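Local coordinates for phosphatidylglycerophosphatase and protein-tyrosine phosphatase 1 (Mus musculus, PDB 3RGO) that removes the terminal phosphate of phosphatidylglycerophosphate to give phosphatidylglycerol, a step on the mitochondrial route to cardiolipin, at residues L11-L23 with T41-A54. Sequence-based numbering, arbitrary orientation.
Sequences LGALPLKNMTRRL and TRFLCNTSKEWKKA
Thr41 OG1 meets Leu14 CD1 tip to tip at 3.3 Å, where a type I beta turn from Thr41 to Leu44 begins. At the end of this turn Lys17 N donates to Leu44 O (2.9 Å), in the carbonyl plane. Cys45, small and weakly polar, suits the next place: its SG packs on Leu14 CD1 (3.6 Å) and lies 3.4 Å from Pro15 O. One water, accepting from Asn46 N and donating to Pro15 O, bridges the two backbones. Asparagine suits its position because its amide supplies a donor and lies flat enough to sit by an indole: ND2 donates to Thr20 OG1 at 2.7 Å from 3.4 Å above the centre of the Trp51 ring, and OD1 faces the aliphatic part of Lys17. With OG1 anti to its own carbonyl carbon (chi1 -61°), the Thr20 hydroxyl both accepts from this amide and donates to Lys17 O, while the methyl packs. A valine here would probably leave Asn46 ND2 without its acceptor and Lys17 O without its side-chain donor. Thr47 and Glu50 form a capping box at the start of helix 48-53, and the bent Lys17 chain passes with CE 3.1 Å from Glu50 OE1. Lys17 NZ is 4.1 Å from Glu50 OE2, too long for a salt bridge, though the opposite charges probably still attract. The broad Trp51 ring turns its edge to Pro15 CB and Leu23 CD1, and Ala54 is small enough for its CB to touch Thr20 CG2. The contact thus joins the loop after strand 9-12 and helix 20-26 to helix 48-53, beside the sheet of this dual-specificity phosphatase fold: Pro15 and Leu23 pack on Tyr93 of strand 91-95, and Trp51 reaches Gln58 of strand 57-61.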
loop_
_atom_site.group_PDB
_atom_site.type_symbol
_atom_site.label_atom_id
_atom_site.label_comp_id
_atom_site.label_asym_id
_atom_site.label_seq_id
_atom_site.Cartn_x
_atom_site.Cartn_y
_atom_site.Cartn_z
ATOM N N LEU A 11 -0.093 -0.378 6.996
ATOM C CA LEU A 11 0.310 -1.597 6.307
ATOM C C LEU A 11 -0.016 -2.792 7.201
ATOM O O LEU A 11 0.398 -2.834 8.359
ATOM C CB LEU A 11 1.811 -1.562 6.011
ATOM C CG LEU A 11 2.462 -2.867 5.545
ATOM C CD1 LEU A 11 1.951 -3.288 4.173
ATOM C CD2 LEU A 11 3.979 -2.747 5.542
ATOM N N GLY A 12 -0.765 -3.756 6.672
ATOM C CA GLY A 12 -1.148 -4.919 7.460
ATOM C C GLY A 12 -1.609 -6.125 6.663
ATOM O O GLY A 12 -1.671 -6.092 5.434
ATOM N N ALA A 13 -1.936 -7.202 7.373
ATOM C CA ALA A 13 -2.482 -8.393 6.737
ATOM C C ALA A 13 -3.877 -8.092 6.196
ATOM O O ALA A 13 -4.468 -7.053 6.521
ATOM C CB ALA A 13 -2.524 -9.554 7.728
ATOM N N LEU A 14 -4.398 -8.985 5.360
ATOM C CA LEU A 14 -5.732 -8.797 4.789
ATOM C C LEU A 14 -6.735 -8.437 5.884
ATOM O O LEU A 14 -6.737 -9.045 6.954
ATOM C CB LEU A 14 -6.195 -10.046 4.032
ATOM C CG LEU A 14 -6.538 -11.280 4.866
ATOM C CD1 LEU A 14 -7.275 -12.319 4.026
ATOM C CD2 LEU A 14 -5.288 -11.878 5.493
ATOM N N PRO A 15 -7.579 -7.436 5.616
ATOM C CA PRO A 15 -8.545 -6.923 6.589
ATOM C C PRO A 15 -9.756 -7.835 6.670
ATOM O O PRO A 15 -10.398 -8.094 5.649
ATOM C CB PRO A 15 -8.974 -5.579 5.986
ATOM C CG PRO A 15 -8.093 -5.359 4.786
ATOM C CD PRO A 15 -7.646 -6.702 4.345
ATOM N N LEU A 16 -10.056 -8.316 7.870
ATOM C CA LEU A 16 -11.239 -9.134 8.094
ATOM C C LEU A 16 -12.492 -8.270 8.094
ATOM O O LEU A 16 -12.453 -7.110 8.500
ATOM C CB LEU A 16 -11.129 -9.859 9.434
ATOM C CG LEU A 16 -10.275 -11.124 9.529
ATOM C CD1 LEU A 16 -9.198 -11.166 8.465
ATOM C CD2 LEU A 16 -9.675 -11.235 10.922
ATOM N N LYS A 17 -13.604 -8.840 7.641
ATOM C CA LYS A 17 -14.894 -8.161 7.700
ATOM C C LYS A 17 -15.112 -7.473 9.049
ATOM O O LYS A 17 -15.561 -6.325 9.111
ATOM C CB LYS A 17 -16.024 -9.163 7.468
ATOM C CG LYS A 17 -15.974 -9.877 6.134
ATOM C CD LYS A 17 -16.863 -9.198 5.114
ATOM C CE LYS A 17 -17.410 -10.210 4.123
ATOM N NZ LYS A 17 -18.139 -11.297 4.826
ATOM N N ASN A 18 -14.784 -8.187 10.124
ATOM C CA ASN A 18 -15.063 -7.729 11.480
ATOM C C ASN A 18 -14.230 -6.528 11.924
ATOM O O ASN A 18 -14.585 -5.844 12.887
ATOM C CB ASN A 18 -14.872 -8.879 12.476
ATOM C CG ASN A 18 -13.416 -9.079 12.860
ATOM O OD1 ASN A 18 -12.675 -9.795 12.185
ATOM N ND2 ASN A 18 -13.000 -8.442 13.950
ATOM N N MET A 19 -13.123 -6.279 11.230
ATOM C CA MET A 19 -12.208 -5.202 11.600
ATOM C C MET A 19 -12.658 -3.856 11.046
ATOM O O MET A 19 -12.201 -2.803 11.494
ATOM C CB MET A 19 -10.797 -5.516 11.100
ATOM C CG MET A 19 -10.234 -6.823 11.631
ATOM S SD MET A 19 -8.698 -7.274 10.808
ATOM C CE MET A 19 -7.719 -5.803 11.106
ATOM N N THR A 20 -13.552 -3.904 10.065
ATOM C CA THR A 20 -14.035 -2.711 9.378
ATOM C C THR A 20 -14.327 -1.550 10.322
ATOM O O THR A 20 -13.851 -0.436 10.113
ATOM C CB THR A 20 -15.306 -3.026 8.569
ATOM O OG1 THR A 20 -15.004 -4.015 7.580
ATOM C CG2 THR A 20 -15.837 -1.776 7.884
ATOM N N ARG A 21 -15.115 -1.815 11.358
ATOM C CA ARG A 21 -15.532 -0.771 12.287
ATOM C C ARG A 21 -14.344 -0.066 12.936
ATOM O O ARG A 21 -14.262 1.165 12.941
ATOM C CB ARG A 21 -16.454 -1.359 13.362
ATOM C CG ARG A 21 -16.901 -0.359 14.412
ATOM C CD ARG A 21 -17.862 -0.999 15.410
ATOM N NE ARG A 21 -18.327 -0.037 16.406
ATOM C CZ ARG A 21 -17.667 0.263 17.521
ATOM N NH1 ARG A 21 -16.506 -0.322 17.784
ATOM N NH2 ARG A 21 -18.164 1.153 18.371
ATOM N N ARG A 22 -13.427 -0.853 13.486
ATOM C CA ARG A 22 -12.236 -0.316 14.137
ATOM C C ARG A 22 -11.363 0.481 13.169
ATOM O O ARG A 22 -10.869 1.560 13.502
ATOM C CB ARG A 22 -11.421 -1.454 14.754
ATOM C CG ARG A 22 -9.979 -1.090 15.072
ATOM C CD ARG A 22 -9.754 -0.946 16.569
ATOM N NE ARG A 22 -8.336 -0.813 16.889
ATOM C CZ ARG A 22 -7.836 -0.889 18.118
ATOM N NH1 ARG A 22 -8.641 -1.101 19.152
ATOM N NH2 ARG A 22 -6.531 -0.757 18.314
ATOM N N LEU A 23 -11.171 -0.056 11.969
ATOM C CA LEU A 23 -10.318 0.590 10.978
ATOM C C LEU A 23 -10.836 1.968 10.579
ATOM O O LEU A 23 -10.065 2.919 10.457
ATOM C CB LEU A 23 -10.170 -0.296 9.740
ATOM C CG LEU A 23 -9.316 -1.547 9.944
ATOM C CD1 LEU A 23 -9.325 -2.422 8.697
ATOM C CD2 LEU A 23 -7.898 -1.152 10.325
ATOM N N THR A 41 -9.791 -16.529 -0.588
ATOM C CA THR A 41 -9.746 -15.876 0.713
ATOM C C THR A 41 -10.715 -14.702 0.835
ATOM O O THR A 41 -10.798 -14.069 1.888
ATOM C CB THR A 41 -8.322 -15.384 1.027
ATOM O OG1 THR A 41 -8.249 -14.967 2.395
ATOM C CG2 THR A 41 -7.945 -14.222 0.120
ATOM N N ARG A 42 -11.453 -14.418 -0.232
ATOM C CA ARG A 42 -12.303 -13.228 -0.267
ATOM C C ARG A 42 -13.548 -13.330 0.616
ATOM O O ARG A 42 -14.245 -12.338 0.827
ATOM C CB ARG A 42 -12.695 -12.874 -1.706
ATOM C CG ARG A 42 -13.280 -11.470 -1.861
ATOM C CD ARG A 42 -13.533 -11.131 -3.321
ATOM N NE ARG A 42 -13.942 -9.740 -3.514
ATOM C CZ ARG A 42 -15.197 -9.347 -3.706
ATOM N NH1 ARG A 42 -16.178 -10.241 -3.731
ATOM N NH2 ARG A 42 -15.472 -8.060 -3.878
ATOM N N PHE A 43 -13.832 -14.521 1.135
ATOM C CA PHE A 43 -14.961 -14.679 2.047
ATOM C C PHE A 43 -14.623 -14.078 3.410
ATOM O O PHE A 43 -15.510 -13.779 4.210
ATOM C CB PHE A 43 -15.367 -16.152 2.178
ATOM C CG PHE A 43 -14.555 -16.928 3.180
ATOM C CD1 PHE A 43 -13.336 -17.481 2.828
ATOM C CD2 PHE A 43 -15.023 -17.118 4.472
ATOM C CE1 PHE A 43 -12.593 -18.196 3.748
ATOM C CE2 PHE A 43 -14.288 -17.837 5.395
ATOM C CZ PHE A 43 -13.071 -18.376 5.033
ATOM N N LEU A 44 -13.330 -13.897 3.655
ATOM C CA LEU A 44 -12.833 -13.324 4.900
ATOM C C LEU A 44 -12.916 -11.805 4.893
ATOM O O LEU A 44 -13.001 -11.173 5.946
ATOM C CB LEU A 44 -11.374 -13.730 5.109
ATOM C CG LEU A 44 -11.054 -14.794 6.158
ATOM C CD1 LEU A 44 -12.293 -15.575 6.550
ATOM C CD2 LEU A 44 -9.960 -15.713 5.644
ATOM N N CYS A 45 -12.884 -11.224 3.698
ATOM C CA CYS A 45 -12.763 -9.781 3.554
ATOM C C CYS A 45 -14.033 -9.139 3.013
ATOM O O CYS A 45 -14.901 -9.814 2.453
ATOM C CB CYS A 45 -11.593 -9.450 2.625
ATOM S SG CYS A 45 -10.063 -10.296 3.056
ATOM N N ASN A 46 -14.134 -7.825 3.188
ATOM C CA ASN A 46 -15.203 -7.058 2.572
ATOM C C ASN A 46 -15.126 -7.154 1.059
ATOM O O ASN A 46 -14.045 -7.267 0.485
ATOM C CB ASN A 46 -15.114 -5.584 2.970
ATOM C CG ASN A 46 -15.462 -5.347 4.420
ATOM O OD1 ASN A 46 -16.047 -6.203 5.079
ATOM N ND2 ASN A 46 -15.108 -4.171 4.923
ATOM N N THR A 47 -16.285 -7.111 0.416
ATOM C CA THR A 47 -16.342 -6.877 -1.012
ATOM C C THR A 47 -16.114 -5.388 -1.198
ATOM O O THR A 47 -15.978 -4.651 -0.220
ATOM C CB THR A 47 -17.715 -7.231 -1.567
ATOM O OG1 THR A 47 -18.710 -6.502 -0.841
ATOM C CG2 THR A 47 -17.978 -8.722 -1.414
ATOM N N SER A 48 -16.076 -4.935 -2.445
ATOM C CA SER A 48 -15.906 -3.514 -2.712
ATOM C C SER A 48 -17.112 -2.727 -2.209
ATOM O O SER A 48 -16.978 -1.588 -1.755
ATOM C CB SER A 48 -15.699 -3.262 -4.204
ATOM O OG SER A 48 -15.486 -1.883 -4.447
ATOM N N LYS A 49 -18.287 -3.342 -2.295
ATOM C CA LYS A 49 -19.520 -2.704 -1.848
ATOM C C LYS A 49 -19.599 -2.614 -0.326
ATOM O O LYS A 49 -20.063 -1.615 0.215
ATOM C CB LYS A 49 -20.745 -3.431 -2.415
ATOM C CG LYS A 49 -20.516 -4.906 -2.700
ATOM C CD LYS A 49 -21.498 -5.790 -1.938
ATOM C CE LYS A 49 -21.234 -7.264 -2.211
ATOM N NZ LYS A 49 -22.103 -8.154 -1.391
ATOM N N GLU A 50 -19.141 -3.655 0.363
ATOM C CA GLU A 50 -19.099 -3.627 1.822
ATOM C C GLU A 50 -18.131 -2.550 2.312
ATOM O O GLU A 50 -18.271 -2.027 3.419
ATOM C CB GLU A 50 -18.735 -5.002 2.386
ATOM C CG GLU A 50 -19.846 -6.041 2.227
ATOM C CD GLU A 50 -19.440 -7.419 2.705
ATOM O OE1 GLU A 50 -18.368 -7.908 2.292
ATOM O OE2 GLU A 50 -20.203 -8.021 3.491
ATOM N N TRP A 51 -17.153 -2.210 1.481
ATOM C CA TRP A 51 -16.277 -1.088 1.790
ATOM C C TRP A 51 -17.007 0.245 1.595
ATOM O O TRP A 51 -16.923 1.137 2.441
ATOM C CB TRP A 51 -15.008 -1.129 0.934
ATOM C CG TRP A 51 -13.958 -2.097 1.412
ATOM C CD1 TRP A 51 -13.448 -3.161 0.723
ATOM C CD2 TRP A 51 -13.280 -2.078 2.675
ATOM N NE1 TRP A 51 -12.496 -3.805 1.477
ATOM C CE2 TRP A 51 -12.374 -3.160 2.680
ATOM C CE3 TRP A 51 -13.348 -1.250 3.799
ATOM C CZ2 TRP A 51 -11.547 -3.436 3.767
ATOM C CZ3 TRP A 51 -12.527 -1.528 4.879
ATOM C CH2 TRP A 51 -11.638 -2.612 4.853
ATOM N N LYS A 52 -17.710 0.380 0.473
ATOM C CA LYS A 52 -18.492 1.583 0.206
ATOM C C LYS A 52 -19.429 1.890 1.370
ATOM O O LYS A 52 -19.498 3.028 1.839
ATOM C CB LYS A 52 -19.313 1.433 -1.077
ATOM C CG LYS A 52 -18.501 1.384 -2.360
ATOM C CD LYS A 52 -19.407 1.531 -3.578
ATOM C CE LYS A 52 -20.568 0.545 -3.526
ATOM N NZ LYS A 52 -21.518 0.733 -4.657
ATOM N N LYS A 53 -20.151 0.866 1.821
ATOM C CA LYS A 53 -21.076 0.996 2.944
ATOM C C LYS A 53 -20.412 1.658 4.149
ATOM O O LYS A 53 -21.014 2.500 4.817
ATOM C CB LYS A 53 -21.626 -0.376 3.352
ATOM C CG LYS A 53 -22.881 -0.813 2.606
ATOM C CD LYS A 53 -22.631 -0.972 1.114
ATOM C CE LYS A 53 -23.794 -1.671 0.425
ATOM N NZ LYS A 53 -23.520 -1.911 -1.021
ATOM N N ALA A 54 -19.172 1.268 4.424
ATOM C CA ALA A 54 -18.425 1.824 5.547
ATOM C C ALA A 54 -17.762 3.142 5.174
ATOM O O ALA A 54 -17.050 3.738 5.980
ATOM C CB ALA A 54 -17.390 0.826 6.044
HETATM O O HOH W 1 -12.162 -6.536 4.548
#